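Local atomic coordinates of nigerythrin (Desulfovibrio vulgaris subsp. vulgaris, PDB entry 1YUZ), a protein that shows NADH peroxidase activity in vitro, as a rubrerythrin-type homodimer that pairs a rubredoxin-like iron centre with a hemerythrin-like diiron centre. Residues C174-Y179 / C192-D197; R64-T69 / E154-A159. One frame throughout, in Å; residues are numbered along the deposited sequence. Where two conformers were deposited one is given.

Contact 1 (C174-Y179 / C192-D197); sequences CPICGY and CFRPKD. With FE (Fe (III) ion), chain H.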
ATOM      1  N   CYS B 174      18.256   4.658   5.645  1.00 10.32           N
ATOM      2  CA  CYS B 174      19.523   3.962   5.540  1.00 10.70           C
ATOM      3  C   CYS B 174      20.503   4.814   4.726  1.00 11.14           C
ATOM      4  O   CYS B 174      20.098   5.568   3.847  1.00 11.31           O
ATOM      5  CB  CYS B 174      19.301   2.619   4.858  1.00 10.33           C
ATOM      6  SG  CYS B 174      20.809   1.675   4.623  1.00  9.61           S
ATOM      7  N   PRO B 175      21.807   4.711   5.020  1.00 11.49           N
ATOM      8  CA  PRO B 175      22.805   5.496   4.282  1.00 11.69           C
ATOM      9  C   PRO B 175      23.032   5.046   2.838  1.00 11.63           C
ATOM     10  O   PRO B 175      23.352   5.866   1.974  1.00 11.91           O
ATOM     11  CB  PRO B 175      24.076   5.319   5.115  1.00 11.93           C
ATOM     12  CG  PRO B 175      23.579   4.974   6.468  1.00 12.43           C
ATOM     13  CD  PRO B 175      22.415   4.072   6.197  1.00 11.80           C
ATOM     14  N   ILE B 176      22.872   3.751   2.573  1.00 11.46           N
ATOM     15  CA  ILE B 176      23.133   3.229   1.232  1.00 11.25           C
ATOM     16  C   ILE B 176      21.981   2.587   0.465  1.00 11.12           C
ATOM     17  O   ILE B 176      22.165   2.123  -0.659  1.00 11.14           O
ATOM     18  CB  ILE B 176      24.313   2.236   1.261  1.00 11.31           C
ATOM     19  CG1 ILE B 176      23.973   1.038   2.150  1.00 11.36           C
ATOM     20  CG2 ILE B 176      25.568   2.948   1.765  1.00 11.51           C
ATOM     21  CD1 ILE B 176      25.012  -0.067   2.091  1.00 11.30           C
ATOM     22  N   CYS B 177      20.802   2.523   1.068  1.00 10.85           N
ATOM     23  CA  CYS B 177      19.654   1.988   0.351  1.00 10.62           C
ATOM     24  C   CYS B 177      18.450   2.812   0.775  1.00 10.50           C
ATOM     25  O   CYS B 177      18.562   3.672   1.652  1.00 10.81           O
ATOM     26  CB  CYS B 177      19.458   0.484   0.610  1.00 10.41           C
ATOM     27  SG  CYS B 177      18.557  -0.010   2.088  1.00  9.67           S
ATOM     28  N   GLY B 178      17.309   2.565   0.153  1.00 10.50           N
ATOM     29  CA  GLY B 178      16.133   3.353   0.463  1.00 10.15           C
ATOM     30  C   GLY B 178      15.301   2.965   1.666  1.00  9.73           C
ATOM     31  O   GLY B 178      14.233   3.530   1.873  1.00  9.76           O
ATOM     32  N   TYR B 179      15.772   2.015   2.464  1.00  9.46           N
ATOM     33  CA  TYR B 179      15.001   1.596   3.623  1.00  9.26           C
ATOM     34  C   TYR B 179      14.725   2.733   4.599  1.00  9.23           C
ATOM     35  O   TYR B 179      15.621   3.499   4.956  1.00  8.99           O
ATOM     36  CB  TYR B 179      15.710   0.468   4.371  1.00  9.34           C
ATOM     37  CG  TYR B 179      14.937  -0.003   5.581  1.00  9.56           C
ATOM     38  CD1 TYR B 179      13.758  -0.738   5.441  1.00  9.76           C
ATOM     39  CD2 TYR B 179      15.370   0.305   6.869  1.00  9.78           C
ATOM     40  CE1 TYR B 179      13.032  -1.155   6.557  1.00 10.05           C
ATOM     41  CE2 TYR B 179      14.652  -0.106   7.989  1.00 10.13           C
ATOM     42  CZ  TYR B 179      13.487  -0.835   7.826  1.00 10.29           C
ATOM     43  OH  TYR B 179      12.785  -1.260   8.934  1.00 11.05           O
ATOM     44  N   CYS B 192      20.106  -4.078   3.615  1.00 10.72           N
ATOM     45  CA  CYS B 192      21.559  -4.144   3.433  1.00 11.04           C
ATOM     46  C   CYS B 192      22.366  -4.378   4.710  1.00 11.43           C
ATOM     47  O   CYS B 192      23.593  -4.459   4.660  1.00 11.48           O
ATOM     48  CB  CYS B 192      22.060  -2.862   2.766  1.00 10.95           C
ATOM     49  SG  CYS B 192      21.981  -1.419   3.845  1.00 10.22           S
ATOM     50  N   PHE B 193      21.683  -4.459   5.846  1.00 11.73           N
ATOM     51  CA  PHE B 193      22.321  -4.695   7.142  1.00 12.15           C
ATOM     52  C   PHE B 193      23.126  -3.549   7.761  1.00 12.43           C
ATOM     53  O   PHE B 193      23.807  -3.758   8.762  1.00 12.37           O
ATOM     54  CB  PHE B 193      23.201  -5.952   7.082  1.00 12.32           C
ATOM     55  CG  PHE B 193      22.429  -7.253   7.093  1.00 12.38           C
ATOM     56  CD1 PHE B 193      21.034  -7.273   7.041  1.00 12.41           C
ATOM     57  CD2 PHE B 193      23.110  -8.466   7.143  1.00 12.51           C
ATOM     58  CE1 PHE B 193      20.334  -8.483   7.039  1.00 12.65           C
ATOM     59  CE2 PHE B 193      22.420  -9.678   7.140  1.00 12.73           C
ATOM     60  CZ  PHE B 193      21.032  -9.687   7.087  1.00 12.57           C
ATOM     61  N   ARG B 194      23.063  -2.348   7.193  1.00 12.80           N
ATOM     62  CA  ARG B 194      23.790  -1.227   7.794  1.00 13.34           C
ATOM     63  C   ARG B 194      23.230  -0.997   9.195  1.00 13.58           C
ATOM     64  O   ARG B 194      22.020  -1.040   9.398  1.00 13.32           O
ATOM     65  CB  ARG B 194      23.622   0.058   6.968  1.00 13.55           C
ATOM     66  CG  ARG B 194      24.629   0.238   5.838  1.00 14.08           C
ATOM     67  CD  ARG B 194      26.048   0.450   6.368  1.00 14.51           C
ATOM     68  NE  ARG B 194      27.036   0.429   5.288  1.00 15.10           N
ATOM     69  CZ  ARG B 194      27.492   1.503   4.651  1.00 15.09           C
ATOM     70  NH1 ARG B 194      27.064   2.715   4.978  1.00 15.30           N
ATOM     71  NH2 ARG B 194      28.366   1.359   3.664  1.00 15.41           N
ATOM     72  N   PRO B 195      24.105  -0.755  10.184  1.00 13.95           N
ATOM     73  CA  PRO B 195      23.654  -0.524  11.560  1.00 14.35           C
ATOM     74  C   PRO B 195      22.792   0.724  11.699  1.00 14.73           C
ATOM     75  O   PRO B 195      22.944   1.682  10.945  1.00 14.50           O
ATOM     76  CB  PRO B 195      24.962  -0.389  12.338  1.00 14.29           C
ATOM     77  CG  PRO B 195      25.915  -1.219  11.547  1.00 14.24           C
ATOM     78  CD  PRO B 195      25.574  -0.834  10.129  1.00 14.03           C
ATOM     79  N   LYS B 196      21.891   0.709  12.675  0.50 15.02           N
ATOM     80  CA  LYS B 196      21.008   1.843  12.912  0.50 15.40           C
ATOM     81  C   LYS B 196      21.766   3.154  13.084  0.50 15.53           C
ATOM     82  O   LYS B 196      21.369   4.182  12.538  0.50 15.59           O
ATOM     83  CB  LYS B 196      20.152   1.606  14.160  0.50 15.57           C
ATOM     84  CG  LYS B 196      19.383   2.844  14.610  0.50 15.92           C
ATOM     85  CD  LYS B 196      18.602   2.603  15.889  0.50 16.15           C
ATOM     86  CE  LYS B 196      17.875   3.864  16.334  0.50 16.36           C
ATOM     87  NZ  LYS B 196      17.102   3.654  17.590  0.50 16.66           N
ATOM     88  N   ASP B 197      22.860   3.119  13.837  1.00 15.67           N
ATOM     89  CA  ASP B 197      23.627   4.336  14.088  1.00 15.71           C
ATOM     90  C   ASP B 197      24.173   5.024  12.836  1.00 15.36           C
ATOM     91  O   ASP B 197      24.693   6.133  12.922  1.00 15.47           O
ATOM     92  CB  ASP B 197      24.763   4.058  15.081  1.00 16.44           C
ATOM     93  CG  ASP B 197      26.003   3.505  14.416  1.00 17.10           C
ATOM     94  OD1 ASP B 197      25.884   2.516  13.669  1.00 17.72           O
ATOM     95  OD2 ASP B 197      27.101   4.060  14.646  1.00 17.99           O
TER
HETATM   96 FE    FE H 303      20.007  -0.329   3.829  1.00  8.92          FE
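C174 faces R194, and C177 faces C192, with about 7.1 Å between the CA atoms of each pair: two cysteine loops, 174-179 and 192-197, joined through the ferric ion between them. C174 SG, C177 SG and C192 SG each bind the iron at 2.3 Å, and C189 supplies the fourth thiolate, completing the Cys4 site of a rubredoxin-like domain. C174 SG and C192 SG come within 3.4 Å of each other, a spacing set by their shared metal.

Outside this core, I176 presses against the second loop. Its CG1 lies 3.6 Å from C192 SG, while CD1 and CG2 rest over one face of the R194 guanidinium, with CG2 3.6 Å from NH1. R194 gets there by bending at chi2 (-67°), which folds its chain back across the isoleucine at roughly a right angle; P175 CB approaches the same group obliquely.

Backbone amides point at the sulfurs: I176 N donates to C174 SG, Y179 N to C177 SG, and R194 N more weakly to C192 SG. Such N-H···S bonds probably draw negative charge off the thiolates and so favour the reduced state, as in rubredoxins.

Contact 2 (R64-T69 / E154-A159); sequences RLFEAT and ERYLAA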
ATOM      1  N   ARG B  64       7.946  14.977   6.694  1.00  9.58           N
ATOM      2  CA  ARG B  64       9.235  14.352   6.950  1.00  9.54           C
ATOM      3  C   ARG B  64       9.332  13.003   6.247  1.00  9.19           C
ATOM      4  O   ARG B  64      10.405  12.622   5.781  1.00  8.98           O
ATOM      5  CB  ARG B  64       9.469  14.196   8.457  1.00 10.06           C
ATOM      6  CG  ARG B  64       9.754  15.518   9.162  1.00 10.81           C
ATOM      7  CD  ARG B  64      10.207  15.321  10.604  1.00 11.48           C
ATOM      8  NE  ARG B  64       9.115  15.019  11.528  1.00 12.24           N
ATOM      9  CZ  ARG B  64       8.883  13.826  12.060  1.00 12.24           C
ATOM     10  NH1 ARG B  64       9.662  12.794  11.767  1.00 12.26           N
ATOM     11  NH2 ARG B  64       7.873  13.665  12.904  1.00 12.57           N
ATOM     12  N   LEU B  65       8.218  12.280   6.165  1.00  8.88           N
ATOM     13  CA  LEU B  65       8.226  10.993   5.483  1.00  8.71           C
ATOM     14  C   LEU B  65       8.478  11.216   3.990  1.00  8.59           C
ATOM     15  O   LEU B  65       9.257  10.494   3.374  1.00  8.40           O
ATOM     16  CB  LEU B  65       6.899  10.258   5.691  1.00  8.83           C
ATOM     17  CG  LEU B  65       6.770   8.939   4.915  1.00  8.72           C
ATOM     18  CD1 LEU B  65       7.930   8.002   5.250  1.00  9.02           C
ATOM     19  CD2 LEU B  65       5.438   8.288   5.243  1.00  9.15           C
ATOM     20  N   PHE B  66       7.823  12.214   3.403  1.00  8.51           N
ATOM     21  CA  PHE B  66       8.030  12.502   1.986  1.00  8.68           C
ATOM     22  C   PHE B  66       9.473  12.930   1.738  1.00  8.91           C
ATOM     23  O   PHE B  66      10.067  12.573   0.724  1.00  8.96           O
ATOM     24  CB  PHE B  66       7.073  13.600   1.508  1.00  8.59           C
ATOM     25  CG  PHE B  66       5.681  13.111   1.199  1.00  8.66           C
ATOM     26  CD1 PHE B  66       4.570  13.744   1.746  1.00  8.81           C
ATOM     27  CD2 PHE B  66       5.480  12.038   0.334  1.00  8.73           C
ATOM     28  CE1 PHE B  66       3.280  13.318   1.434  1.00  9.00           C
ATOM     29  CE2 PHE B  66       4.190  11.609   0.017  1.00  8.81           C
ATOM     30  CZ  PHE B  66       3.095  12.251   0.569  1.00  8.97           C
ATOM     31  N   GLU B  67      10.040  13.690   2.670  1.00  9.23           N
ATOM     32  CA  GLU B  67      11.417  14.147   2.527  1.00  9.74           C
ATOM     33  C   GLU B  67      12.382  12.972   2.633  1.00  9.46           C
ATOM     34  O   GLU B  67      13.348  12.884   1.874  1.00  9.35           O
ATOM     35  CB  GLU B  67      11.718  15.211   3.584  1.00 10.62           C
ATOM     36  CG  GLU B  67      10.890  16.464   3.364  1.00 12.23           C
ATOM     37  CD  GLU B  67      10.884  17.413   4.547  1.00 12.92           C
ATOM     38  OE1 GLU B  67      11.294  17.013   5.657  1.00 13.77           O
ATOM     39  OE2 GLU B  67      10.443  18.568   4.362  1.00 13.83           O
ATOM     40  N   ALA B  68      12.109  12.058   3.558  1.00  9.06           N
ATOM     41  CA  ALA B  68      12.955  10.887   3.725  1.00  8.73           C
ATOM     42  C   ALA B  68      12.864  10.011   2.480  1.00  8.53           C
ATOM     43  O   ALA B  68      13.870   9.498   1.999  1.00  8.47           O
ATOM     44  CB  ALA B  68      12.519  10.096   4.954  1.00  8.80           C
ATOM     45  N   THR B  69      11.658   9.854   1.945  1.00  8.38           N
ATOM     46  CA  THR B  69      11.484   9.017   0.765  1.00  8.33           C
ATOM     47  C   THR B  69      12.115   9.656  -0.471  1.00  8.30           C
ATOM     48  O   THR B  69      12.668   8.960  -1.321  1.00  8.25           O
ATOM     49  CB  THR B  69       9.999   8.695   0.522  1.00  8.33           C
ATOM     50  OG1 THR B  69       9.412   8.237   1.750  1.00  8.32           O
ATOM     51  CG2 THR B  69       9.870   7.579  -0.502  1.00  8.32           C
ATOM     52  N   GLU B 154       4.373   0.734   2.047  1.00  7.56           N
ATOM     53  CA  GLU B 154       3.780   0.458   3.347  1.00  7.85           C
ATOM     54  C   GLU B 154       3.808   1.693   4.242  1.00  7.74           C
ATOM     55  O   GLU B 154       2.834   1.979   4.934  1.00  7.64           O
ATOM     56  CB  GLU B 154       4.506  -0.695   4.041  1.00  8.35           C
ATOM     57  CG  GLU B 154       3.900  -1.029   5.393  1.00  9.47           C
ATOM     58  CD  GLU B 154       4.602  -2.161   6.111  1.00 10.17           C
ATOM     59  OE1 GLU B 154       4.273  -2.398   7.292  1.00 11.00           O
ATOM     60  OE2 GLU B 154       5.472  -2.820   5.502  1.00 11.05           O
ATOM     61  N   ARG B 155       4.917   2.426   4.226  1.00  7.59           N
ATOM     62  CA  ARG B 155       5.034   3.627   5.047  1.00  7.84           C
ATOM     63  C   ARG B 155       3.977   4.653   4.647  1.00  7.69           C
ATOM     64  O   ARG B 155       3.380   5.297   5.501  1.00  7.59           O
ATOM     65  CB  ARG B 155       6.436   4.230   4.902  1.00  8.46           C
ATOM     66  CG  ARG B 155       7.541   3.410   5.574  1.00  9.70           C
ATOM     67  CD  ARG B 155       7.873   3.935   6.970  1.00 11.02           C
ATOM     68  NE  ARG B 155       6.716   4.001   7.857  1.00 12.20           N
ATOM     69  CZ  ARG B 155       6.110   2.944   8.390  1.00 12.54           C
ATOM     70  NH1 ARG B 155       6.551   1.723   8.126  1.00 13.19           N
ATOM     71  NH2 ARG B 155       5.067   3.113   9.198  1.00 12.71           N
ATOM     72  N   TYR B 156       3.739   4.799   3.349  1.00  7.56           N
ATOM     73  CA  TYR B 156       2.741   5.751   2.880  1.00  7.66           C
ATOM     74  C   TYR B 156       1.337   5.331   3.299  1.00  7.68           C
ATOM     75  O   TYR B 156       0.531   6.168   3.698  1.00  7.56           O
ATOM     76  CB  TYR B 156       2.814   5.888   1.358  1.00  7.64           C
ATOM     77  CG  TYR B 156       3.975   6.730   0.861  1.00  7.55           C
ATOM     78  CD1 TYR B 156       4.547   6.488  -0.387  1.00  7.62           C
ATOM     79  CD2 TYR B 156       4.455   7.809   1.606  1.00  7.71           C
ATOM     80  CE1 TYR B 156       5.559   7.301  -0.886  1.00  7.60           C
ATOM     81  CE2 TYR B 156       5.467   8.630   1.117  1.00  7.59           C
ATOM     82  CZ  TYR B 156       6.012   8.372  -0.129  1.00  7.68           C
ATOM     83  OH  TYR B 156       6.997   9.201  -0.625  1.00  8.11           O
ATOM     84  N   LEU B 157       1.037   4.040   3.214  1.00  7.83           N
ATOM     85  CA  LEU B 157      -0.283   3.566   3.608  1.00  8.12           C
ATOM     86  C   LEU B 157      -0.476   3.710   5.116  1.00  8.05           C
ATOM     87  O   LEU B 157      -1.562   4.059   5.576  1.00  7.93           O
ATOM     88  CB  LEU B 157      -0.479   2.111   3.169  1.00  8.78           C
ATOM     89  CG  LEU B 157      -0.477   1.910   1.648  1.00  9.56           C
ATOM     90  CD1 LEU B 157      -0.421   0.434   1.309  1.00  9.94           C
ATOM     91  CD2 LEU B 157      -1.713   2.545   1.043  1.00 10.10           C
ATOM     92  N   ALA B 158       0.576   3.458   5.888  1.00  7.91           N
ATOM     93  CA  ALA B 158       0.494   3.596   7.341  1.00  8.00           C
ATOM     94  C   ALA B 158       0.219   5.057   7.682  1.00  8.03           C
ATOM     95  O   ALA B 158      -0.610   5.363   8.539  1.00  8.07           O
ATOM     96  CB  ALA B 158       1.800   3.146   7.987  1.00  8.06           C
ATOM     97  N   ALA B 159       0.916   5.961   7.004  1.00  8.00           N
ATOM     98  CA  ALA B 159       0.740   7.389   7.243  1.00  7.96           C
ATOM     99  C   ALA B 159      -0.666   7.827   6.854  1.00  7.94           C
ATOM    100  O   ALA B 159      -1.257   8.691   7.498  1.00  8.03           O
ATOM    101  CB  ALA B 159       1.770   8.176   6.451  1.00  7.86           C
TER
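Y156 reaches across from helix 136-161 and pushes its ring into a hollow on helix 60-87 walled by L65, F66 and T69. The two short helical segments run almost exactly antiparallel (173°) with their axes 11.1 Å apart, a gap filled from both sides, by the Y156 ring and by L65. The Y156 hydroxyl forms the leading end of the bump: OH sits 3.3 Å from T69 CB, packed as closely against T69 CG2, and also meets the edge of the F66 ring near its plane, 3.4 Å from CD2. F66 and Y156 meet obliquely, with planes at 44° and ring centroids 5.2 Å apart, and their CE2 atoms approach to 3.4 Å.

The return bump is L65. With CG anti to the backbone N (chi1 175°), its isobutyl group projects at the opposing helix, and CD2 drops into a shallow hollow formed by R155 O, the Y156 ring and A159. There CD2 lies 3.8 Å from Y156 CD2 and 3.9 Å from A159 CB, while the other methyl, CD1, leans on R155 CB. T69 turns its OG1 back onto its own helix, 2.8 Å from L65 O, where it joins T69 N on the same carbonyl from the other face of the carbonyl plane.

The contact joins two helices of the ferritin-like four-helix bundle. Helices 29-56 and 104-132 also line the aromatics: F66 meets F50 and Y156 meets Y47 edge-to-face, L108 touches both rings, and E115, a ligand of the ferrous ion, touches T69 and Y156. F171 of strand 171-173 packs on L65 and R155, and I180 of strand 180-182 on T69 and R155, while L157 and A158 turn to helix 136-161 of the second subunit.

Overall arrangement
Contact 1 supplies three of the four thiolates of the rubredoxin-like site and contact 2 lies in the four-helix bundle that houses the diiron centre; their centres are 16 Å apart and their nearest atoms about 6 Å, without touching. The diiron site borders contact 2 and lies farther from contact 1. The T69 side chain of contact 2 is about 4 Å from the ferrous ion, and the C177 side chain of contact 1 about 11 Å from it. H152, a ligand of that ferrous ion just before 154-159, also hydrogen-bonds through NE2 to G178 O of contact 1. This gives a short path between the two centres within one chain, consistent with electron transfer between them.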